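Local coordinates for virulence protein vsdE (Salmonella enterica, PDB 5LQ6), which acts as a cysteine hydrolase, a virulence effector of Salmonella that suppresses host immune responses, at residues Q51-V65 with C82-S96. The protein carries 4 engineered substitutions. Sequence-based numbering, arbitrary orientation. Where two conformers were deposited one is given.
Sequences QNLSRDNLKQMARYV and CLHYNIHHRQDILSS
D92 lies flat against the Y64 ring: its CB sits 3.4 Å from the ring centroid, almost on the normal, a CH-pi contact, and the carboxylate plane is turned only 10° from the ring. Y64 swings its ring away from its own backbone N (chi1 -180°) and along the loop that leads into strand 94-96, and L94 O meets the ring edge. The phenol and the carboxylate are each tied further out, Y64 OH to E42 and D92 OD2 to Y49.

Apolar packing fills the angle between helix 55-65 and the 82-89 part of helix 76-89, whose N-to-C directions lie 135° apart. M61 is bent at chi3 and tucks CE against the last turn of the latter, 3.4 Å from N86 O and also against I87 CG1. L83 CD1 touches M61 CB, while V65 CG1 rests on C82 CB, L83 CB and the N86 amide.

Among the polar contacts, R90 follows the helix in a Schellman motif and reaches back to segment 51-65. Its NH2 donates to Q51 O at 2.7 Å, close to the guanidinium plane, while NH1 donates to I87 O in the last turn of the preceding helix; L53 covers one guanidinium face with CD1. At the other end, S96 N gives V65 O a practically straight bond of 2.8 Å. Between them, N86 pairs with the backbone of L94, OD1 accepting from L94 N and ND2 donating to L94 O, each on a lone pair. A water accepts a hydrogen bond from ND2 and donates to M61 O and D92 OD1.

The buried N86 amide is thus gripped on both its oxygen and its nitrogen, fixing its rotation and pinning strand 94-96 to the helix preceding it, while R90 and S96 secure the two ends of segment 51-65.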
loop_
_atom_site.group_PDB
_atom_site.type_symbol
_atom_site.label_atom_id
_atom_site.label_comp_id
_atom_site.label_asym_id
_atom_site.label_seq_id
_atom_site.Cartn_x
_atom_site.Cartn_y
_atom_site.Cartn_z
ATOM N N GLN A 51 -8.066 17.003 3.540
ATOM C CA GLN A 51 -8.270 16.548 2.176
ATOM C C GLN A 51 -6.989 16.603 1.375
ATOM O O GLN A 51 -6.699 15.681 0.634
ATOM C CB GLN A 51 -9.346 17.376 1.449
ATOM C CG GLN A 51 -10.762 17.070 1.912
ATOM C CD GLN A 51 -11.109 15.581 1.801
ATOM O OE1 GLN A 51 -10.705 14.915 0.841
ATOM N NE2 GLN A 51 -11.809 15.047 2.802
ATOM N N ASN A 52 -6.240 17.690 1.512
ATOM C CA ASN A 52 -4.931 17.808 0.877
ATOM C C ASN A 52 -3.844 17.398 1.871
ATOM O O ASN A 52 -3.493 18.154 2.764
ATOM C CB ASN A 52 -4.647 19.221 0.360
ATOM C CG ASN A 52 -3.345 19.271 -0.430
ATOM O OD1 ASN A 52 -3.175 18.495 -1.346
ATOM N ND2 ASN A 52 -2.428 20.109 -0.043
ATOM N N LEU A 53 -3.342 16.184 1.728
ATOM C CA LEU A 53 -2.367 15.658 2.659
ATOM C C LEU A 53 -1.025 16.328 2.516
ATOM O O LEU A 53 -0.607 16.750 1.433
ATOM C CB LEU A 53 -2.198 14.132 2.456
ATOM C CG LEU A 53 -3.384 13.292 2.843
ATOM C CD1 LEU A 53 -3.248 11.863 2.356
ATOM C CD2 LEU A 53 -3.671 13.280 4.329
ATOM N N SER A 54 -0.344 16.414 3.612
ATOM C CA SER A 54 0.996 16.887 3.611
ATOM C C SER A 54 1.931 15.690 3.741
ATOM O O SER A 54 1.536 14.568 4.133
ATOM C CB SER A 54 1.220 17.818 4.799
ATOM O OG SER A 54 1.213 17.113 6.030
ATOM N N ARG A 55 3.204 15.929 3.478
ATOM C CA ARG A 55 4.193 14.888 3.656
ATOM C C ARG A 55 4.254 14.441 5.098
ATOM O O ARG A 55 4.381 13.265 5.420
ATOM C CB ARG A 55 5.554 15.338 3.122
ATOM C CG ARG A 55 6.582 14.238 3.100
ATOM C CD ARG A 55 7.871 14.779 2.518
ATOM N NE ARG A 55 8.858 13.738 2.369
ATOM C CZ ARG A 55 9.723 13.388 3.301
ATOM N NH1 ARG A 55 9.713 13.977 4.500
ATOM N NH2 ARG A 55 10.593 12.420 3.051
ATOM N N ASP A 56 4.155 15.398 6.023
ATOM C CA ASP A 56 4.172 15.072 7.421
ATOM C C ASP A 56 2.943 14.236 7.835
ATOM O O ASP A 56 3.048 13.336 8.668
ATOM C CB ASP A 56 4.169 16.362 8.248
ATOM C CG ASP A 56 4.221 16.053 9.705
ATOM O OD1 ASP A 56 5.278 15.554 10.125
ATOM O OD2 ASP A 56 3.175 16.219 10.386
ATOM N N ASN A 57 1.791 14.520 7.272
ATOM C CA ASN A 57 0.614 13.673 7.464
ATOM C C ASN A 57 0.934 12.237 7.100
ATOM O O ASN A 57 0.597 11.295 7.839
ATOM C CB ASN A 57 -0.619 14.109 6.643
ATOM C CG ASN A 57 -1.228 15.448 7.039
ATOM O OD1 ASN A 57 -1.818 16.105 6.184
ATOM N ND2 ASN A 57 -1.154 15.809 8.305
ATOM N N LEU A 58 1.520 12.062 5.923
ATOM C CA LEU A 58 1.851 10.710 5.483
ATOM C C LEU A 58 2.820 9.990 6.402
ATOM O O LEU A 58 2.730 8.793 6.584
ATOM C CB LEU A 58 2.425 10.714 4.046
ATOM C CG LEU A 58 1.518 11.139 2.943
ATOM C CD1 LEU A 58 2.374 11.107 1.660
ATOM C CD2 LEU A 58 0.333 10.201 2.810
ATOM N N LYS A 59 3.792 10.712 6.953
ATOM C CA LYS A 59 4.691 10.098 7.894
ATOM C C LYS A 59 3.918 9.572 9.088
ATOM O O LYS A 59 4.148 8.453 9.556
ATOM C CB LYS A 59 5.744 11.118 8.389
ATOM C CG LYS A 59 6.869 10.508 9.170
ATOM C CD LYS A 59 7.814 11.569 9.724
ATOM C CE LYS A 59 8.073 12.698 8.727
ATOM N NZ LYS A 59 9.016 13.706 9.301
ATOM N N GLN A 60 3.019 10.394 9.635
ATOM C CA GLN A 60 2.275 9.957 10.799
ATOM C C GLN A 60 1.367 8.754 10.484
ATOM O O GLN A 60 1.242 7.850 11.281
ATOM C CB GLN A 60 1.458 11.110 11.370
ATOM C CG GLN A 60 2.206 12.416 11.705
ATOM C CD GLN A 60 3.687 12.299 12.093
ATOM O OE1 GLN A 60 4.090 11.517 12.986
ATOM N NE2 GLN A 60 4.515 13.098 11.428
ATOM N N MET A 61 0.780 8.761 9.298
ATOM C CA MET A 61 -0.079 7.641 8.867
ATOM C C MET A 61 0.715 6.356 8.690
ATOM O O MET A 61 0.270 5.263 9.065
ATOM C CB MET A 61 -0.814 8.018 7.575
ATOM C CG MET A 61 -1.802 9.131 7.811
ATOM S SD MET A 61 -2.864 9.545 6.441
ATOM C CE MET A 61 -4.151 8.297 6.677
ATOM N N ALA A 62 1.913 6.460 8.137
ATOM C CA ALA A 62 2.777 5.287 7.972
ATOM C C ALA A 62 3.248 4.728 9.291
ATOM O O ALA A 62 3.337 3.531 9.473
ATOM C CB ALA A 62 3.973 5.613 7.104
ATOM N N ARG A 63 3.542 5.625 10.251
ATOM C CA ARG A 63 3.893 5.146 11.585
ATOM C C ARG A 63 2.731 4.443 12.261
ATOM O O ARG A 63 2.949 3.463 12.950
ATOM C CB ARG A 63 4.373 6.302 12.459
ATOM C CG ARG A 63 5.736 6.843 12.080
ATOM C CD ARG A 63 6.028 8.136 12.798
ATOM N NE ARG A 63 7.440 8.516 12.662
ATOM C CZ ARG A 63 7.930 9.710 13.014
ATOM N NH1 ARG A 63 7.122 10.687 13.490
ATOM N NH2 ARG A 63 9.226 9.933 12.889
ATOM N N TYR A 64 1.523 4.959 12.077
ATOM C CA TYR A 64 0.312 4.421 12.709
ATOM C C TYR A 64 0.083 2.956 12.351
ATOM O O TYR A 64 -0.219 2.124 13.211
ATOM C CB TYR A 64 -0.906 5.238 12.381
ATOM C CG TYR A 64 -2.147 4.697 13.031
ATOM C CD1 TYR A 64 -2.461 5.011 14.358
ATOM C CD2 TYR A 64 -3.013 3.850 12.353
ATOM C CE1 TYR A 64 -3.574 4.491 14.956
ATOM C CE2 TYR A 64 -4.139 3.319 12.970
ATOM C CZ TYR A 64 -4.428 3.665 14.270
ATOM O OH TYR A 64 -5.579 3.146 14.876
ATOM N N VAL A 65 0.214 2.618 11.064
ATOM C CA VAL A 65 -0.140 1.270 10.679
ATOM C C VAL A 65 0.736 0.185 11.205
ATOM O O VAL A 65 0.311 -0.976 11.303
ATOM C CB VAL A 65 -0.292 1.089 9.132
ATOM C CG1 VAL A 65 -1.407 1.951 8.588
ATOM C CG2 VAL A 65 0.991 1.378 8.397
ATOM N N CYS A 82 -3.657 -1.685 4.731
ATOM C CA CYS A 82 -4.105 -0.878 5.876
ATOM C C CYS A 82 -3.861 0.608 5.613
ATOM O O CYS A 82 -4.710 1.454 5.777
ATOM C CB CYS A 82 -3.386 -1.264 7.152
ATOM S SG CYS A 82 -3.946 -2.815 7.894
ATOM N N LEU A 83 -2.630 0.913 5.196
ATOM C CA LEU A 83 -2.293 2.304 4.941
ATOM C C LEU A 83 -3.129 2.858 3.824
ATOM O O LEU A 83 -3.582 3.995 3.865
ATOM C CB LEU A 83 -0.794 2.420 4.630
ATOM C CG LEU A 83 -0.269 3.824 4.397
ATOM C CD1 LEU A 83 -0.602 4.736 5.570
ATOM C CD2 LEU A 83 1.242 3.786 4.144
ATOM N N HIS A 84 -3.302 2.101 2.731
ATOM C CA HIS A 84 -4.141 2.551 1.628
ATOM C C HIS A 84 -5.572 2.876 2.040
ATOM O O HIS A 84 -6.170 3.855 1.609
ATOM C CB HIS A 84 -4.095 1.509 0.518
ATOM C CG HIS A 84 -4.727 1.928 -0.759
ATOM N ND1 HIS A 84 -4.139 2.830 -1.614
ATOM C CD2 HIS A 84 -5.851 1.522 -1.379
ATOM C CE1 HIS A 84 -4.908 3.020 -2.658
ATOM N NE2 HIS A 84 -5.949 2.219 -2.560
ATOM N N TYR A 85 -6.118 1.979 2.837
ATOM C CA TYR A 85 -7.445 2.191 3.387
ATOM C C TYR A 85 -7.526 3.457 4.239
ATOM O O TYR A 85 -8.457 4.243 4.080
ATOM C CB TYR A 85 -7.852 0.975 4.208
ATOM C CG TYR A 85 -9.206 1.025 4.896
ATOM C CD1 TYR A 85 -9.368 1.610 6.114
ATOM C CD2 TYR A 85 -10.289 0.473 4.266
ATOM C CE1 TYR A 85 -10.628 1.603 6.736
ATOM C CE2 TYR A 85 -11.550 0.437 4.887
ATOM C CZ TYR A 85 -11.674 1.034 6.113
ATOM O OH TYR A 85 -12.948 1.059 6.760
ATOM N N ASN A 86 -6.581 3.634 5.140
ATOM C CA ASN A 86 -6.536 4.817 6.024
ATOM C C ASN A 86 -6.413 6.101 5.189
ATOM O O ASN A 86 -7.081 7.100 5.440
ATOM C CB ASN A 86 -5.391 4.718 7.020
ATOM C CG ASN A 86 -5.611 3.631 8.067
ATOM O OD1 ASN A 86 -6.709 3.057 8.123
ATOM N ND2 ASN A 86 -4.600 3.305 8.801
ATOM N N ILE A 87 -5.554 6.093 4.167
ATOM C CA ILE A 87 -5.438 7.253 3.335
ATOM C C ILE A 87 -6.757 7.564 2.641
ATOM O O ILE A 87 -7.203 8.729 2.614
ATOM C CB ILE A 87 -4.297 7.060 2.278
ATOM C CG1 ILE A 87 -2.963 7.080 2.965
ATOM C CG2 ILE A 87 -4.371 8.130 1.175
ATOM C CD1 ILE A 87 -1.854 6.494 2.109
ATOM N N HIS A 88 -7.430 6.536 2.110
ATOM C CA HIS A 88 -8.677 6.732 1.408
ATOM C C HIS A 88 -9.715 7.431 2.336
ATOM O O HIS A 88 -10.445 8.295 1.874
ATOM C CB HIS A 88 -9.223 5.395 0.927
ATOM C CG HIS A 88 -10.498 5.537 0.167
ATOM N ND1 HIS A 88 -10.519 5.879 -1.168
ATOM C CD2 HIS A 88 -11.791 5.403 0.554
ATOM C CE1 HIS A 88 -11.779 5.941 -1.574
ATOM N NE2 HIS A 88 -12.566 5.681 -0.542
ATOM N N HIS A 89 -9.765 6.991 3.582
ATOM C CA HIS A 89 -10.767 7.507 4.546
ATOM C C HIS A 89 -10.272 8.702 5.291
ATOM O O HIS A 89 -11.005 9.259 6.123
ATOM C CB HIS A 89 -11.141 6.339 5.473
ATOM C CG HIS A 89 -11.960 5.301 4.790
ATOM N ND1 HIS A 89 -13.276 5.506 4.419
ATOM C CD2 HIS A 89 -11.631 4.073 4.318
ATOM C CE1 HIS A 89 -13.725 4.435 3.777
ATOM N NE2 HIS A 89 -12.753 3.546 3.714
ATOM N N ARG A 90 -9.053 9.140 5.010
ATOM C CA ARG A 90 -8.418 10.240 5.717
ATOM C C ARG A 90 -8.487 10.066 7.210
ATOM O O ARG A 90 -8.710 11.027 7.973
ATOM C CB ARG A 90 -9.016 11.602 5.271
ATOM C CG ARG A 90 -8.739 11.976 3.839
ATOM C CD ARG A 90 -7.233 12.135 3.603
ATOM N NE ARG A 90 -6.909 12.837 2.382
ATOM C CZ ARG A 90 -6.680 12.275 1.201
ATOM N NH1 ARG A 90 -6.767 10.954 1.039
ATOM N NH2 ARG A 90 -6.359 13.033 0.149
ATOM N N GLN A 91 -8.242 8.848 7.670
ATOM C CA GLN A 91 -8.316 8.549 9.073
ATOM C C GLN A 91 -7.466 7.377 9.446
ATOM O O GLN A 91 -7.378 6.418 8.677
ATOM C CB GLN A 91 -9.789 8.291 9.450
ATOM C CG GLN A 91 -10.014 8.135 10.953
ATOM C CD GLN A 91 -11.508 8.002 11.330
ATOM O OE1 GLN A 91 -12.401 8.362 10.544
ATOM N NE2 GLN A 91 -11.773 7.493 12.540
ATOM N N ASP A 92 -6.883 7.409 10.643
ATOM C CA ASP A 92 -6.088 6.313 11.165
ATOM C C ASP A 92 -6.999 5.245 11.753
ATOM O O ASP A 92 -7.349 5.313 12.924
ATOM C CB ASP A 92 -5.053 6.748 12.209
ATOM C CG ASP A 92 -3.902 7.528 11.618
ATOM O OD1 ASP A 92 -3.495 7.268 10.458
ATOM O OD2 ASP A 92 -3.347 8.417 12.310
ATOM N N ILE A 93 -7.415 4.286 10.945
ATOM C CA ILE A 93 -8.430 3.241 11.346
ATOM C C ILE A 93 -7.821 1.892 11.499
ATOM O O ILE A 93 -7.922 1.265 12.539
ATOM C CB ILE A 93 -9.602 3.211 10.378
ATOM C CG1 ILE A 93 -10.314 4.555 10.358
ATOM C CG2 ILE A 93 -10.562 2.045 10.707
ATOM C CD1 ILE A 93 -11.248 4.743 9.205
ATOM N N LEU A 94 -7.133 1.390 10.448
ATOM C CA LEU A 94 -6.543 0.079 10.465
ATOM C C LEU A 94 -5.071 0.082 10.799
ATOM O O LEU A 94 -4.340 0.987 10.377
ATOM C CB LEU A 94 -6.736 -0.586 9.107
ATOM C CG LEU A 94 -8.130 -0.690 8.532
ATOM C CD1 LEU A 94 -8.084 -1.460 7.225
ATOM C CD2 LEU A 94 -9.071 -1.423 9.492
ATOM N N SER A 95 -4.614 -0.916 11.545
ATOM C CA SER A 95 -3.218 -1.090 11.839
ATOM C C SER A 95 -2.922 -2.556 12.054
ATOM O O SER A 95 -3.857 -3.356 12.213
ATOM C CB SER A 95 -2.782 -0.239 13.030
ATOM O OG SER A 95 -3.434 -0.649 14.226
ATOM N N SER A 96 -1.651 -2.916 11.998
ATOM C CA SER A 96 -1.213 -4.241 12.283
ATOM C C SER A 96 -0.575 -4.264 13.684
ATOM O O SER A 96 0.228 -3.380 14.041
ATOM C CB SER A 96 -0.241 -4.736 11.243
ATOM O OG SER A 96 0.254 -6.008 11.629
HETATM O O HOH W 1 -2.547 5.282 8.766
HETATM O O HOH W 2 -5.962 0.445 14.575
#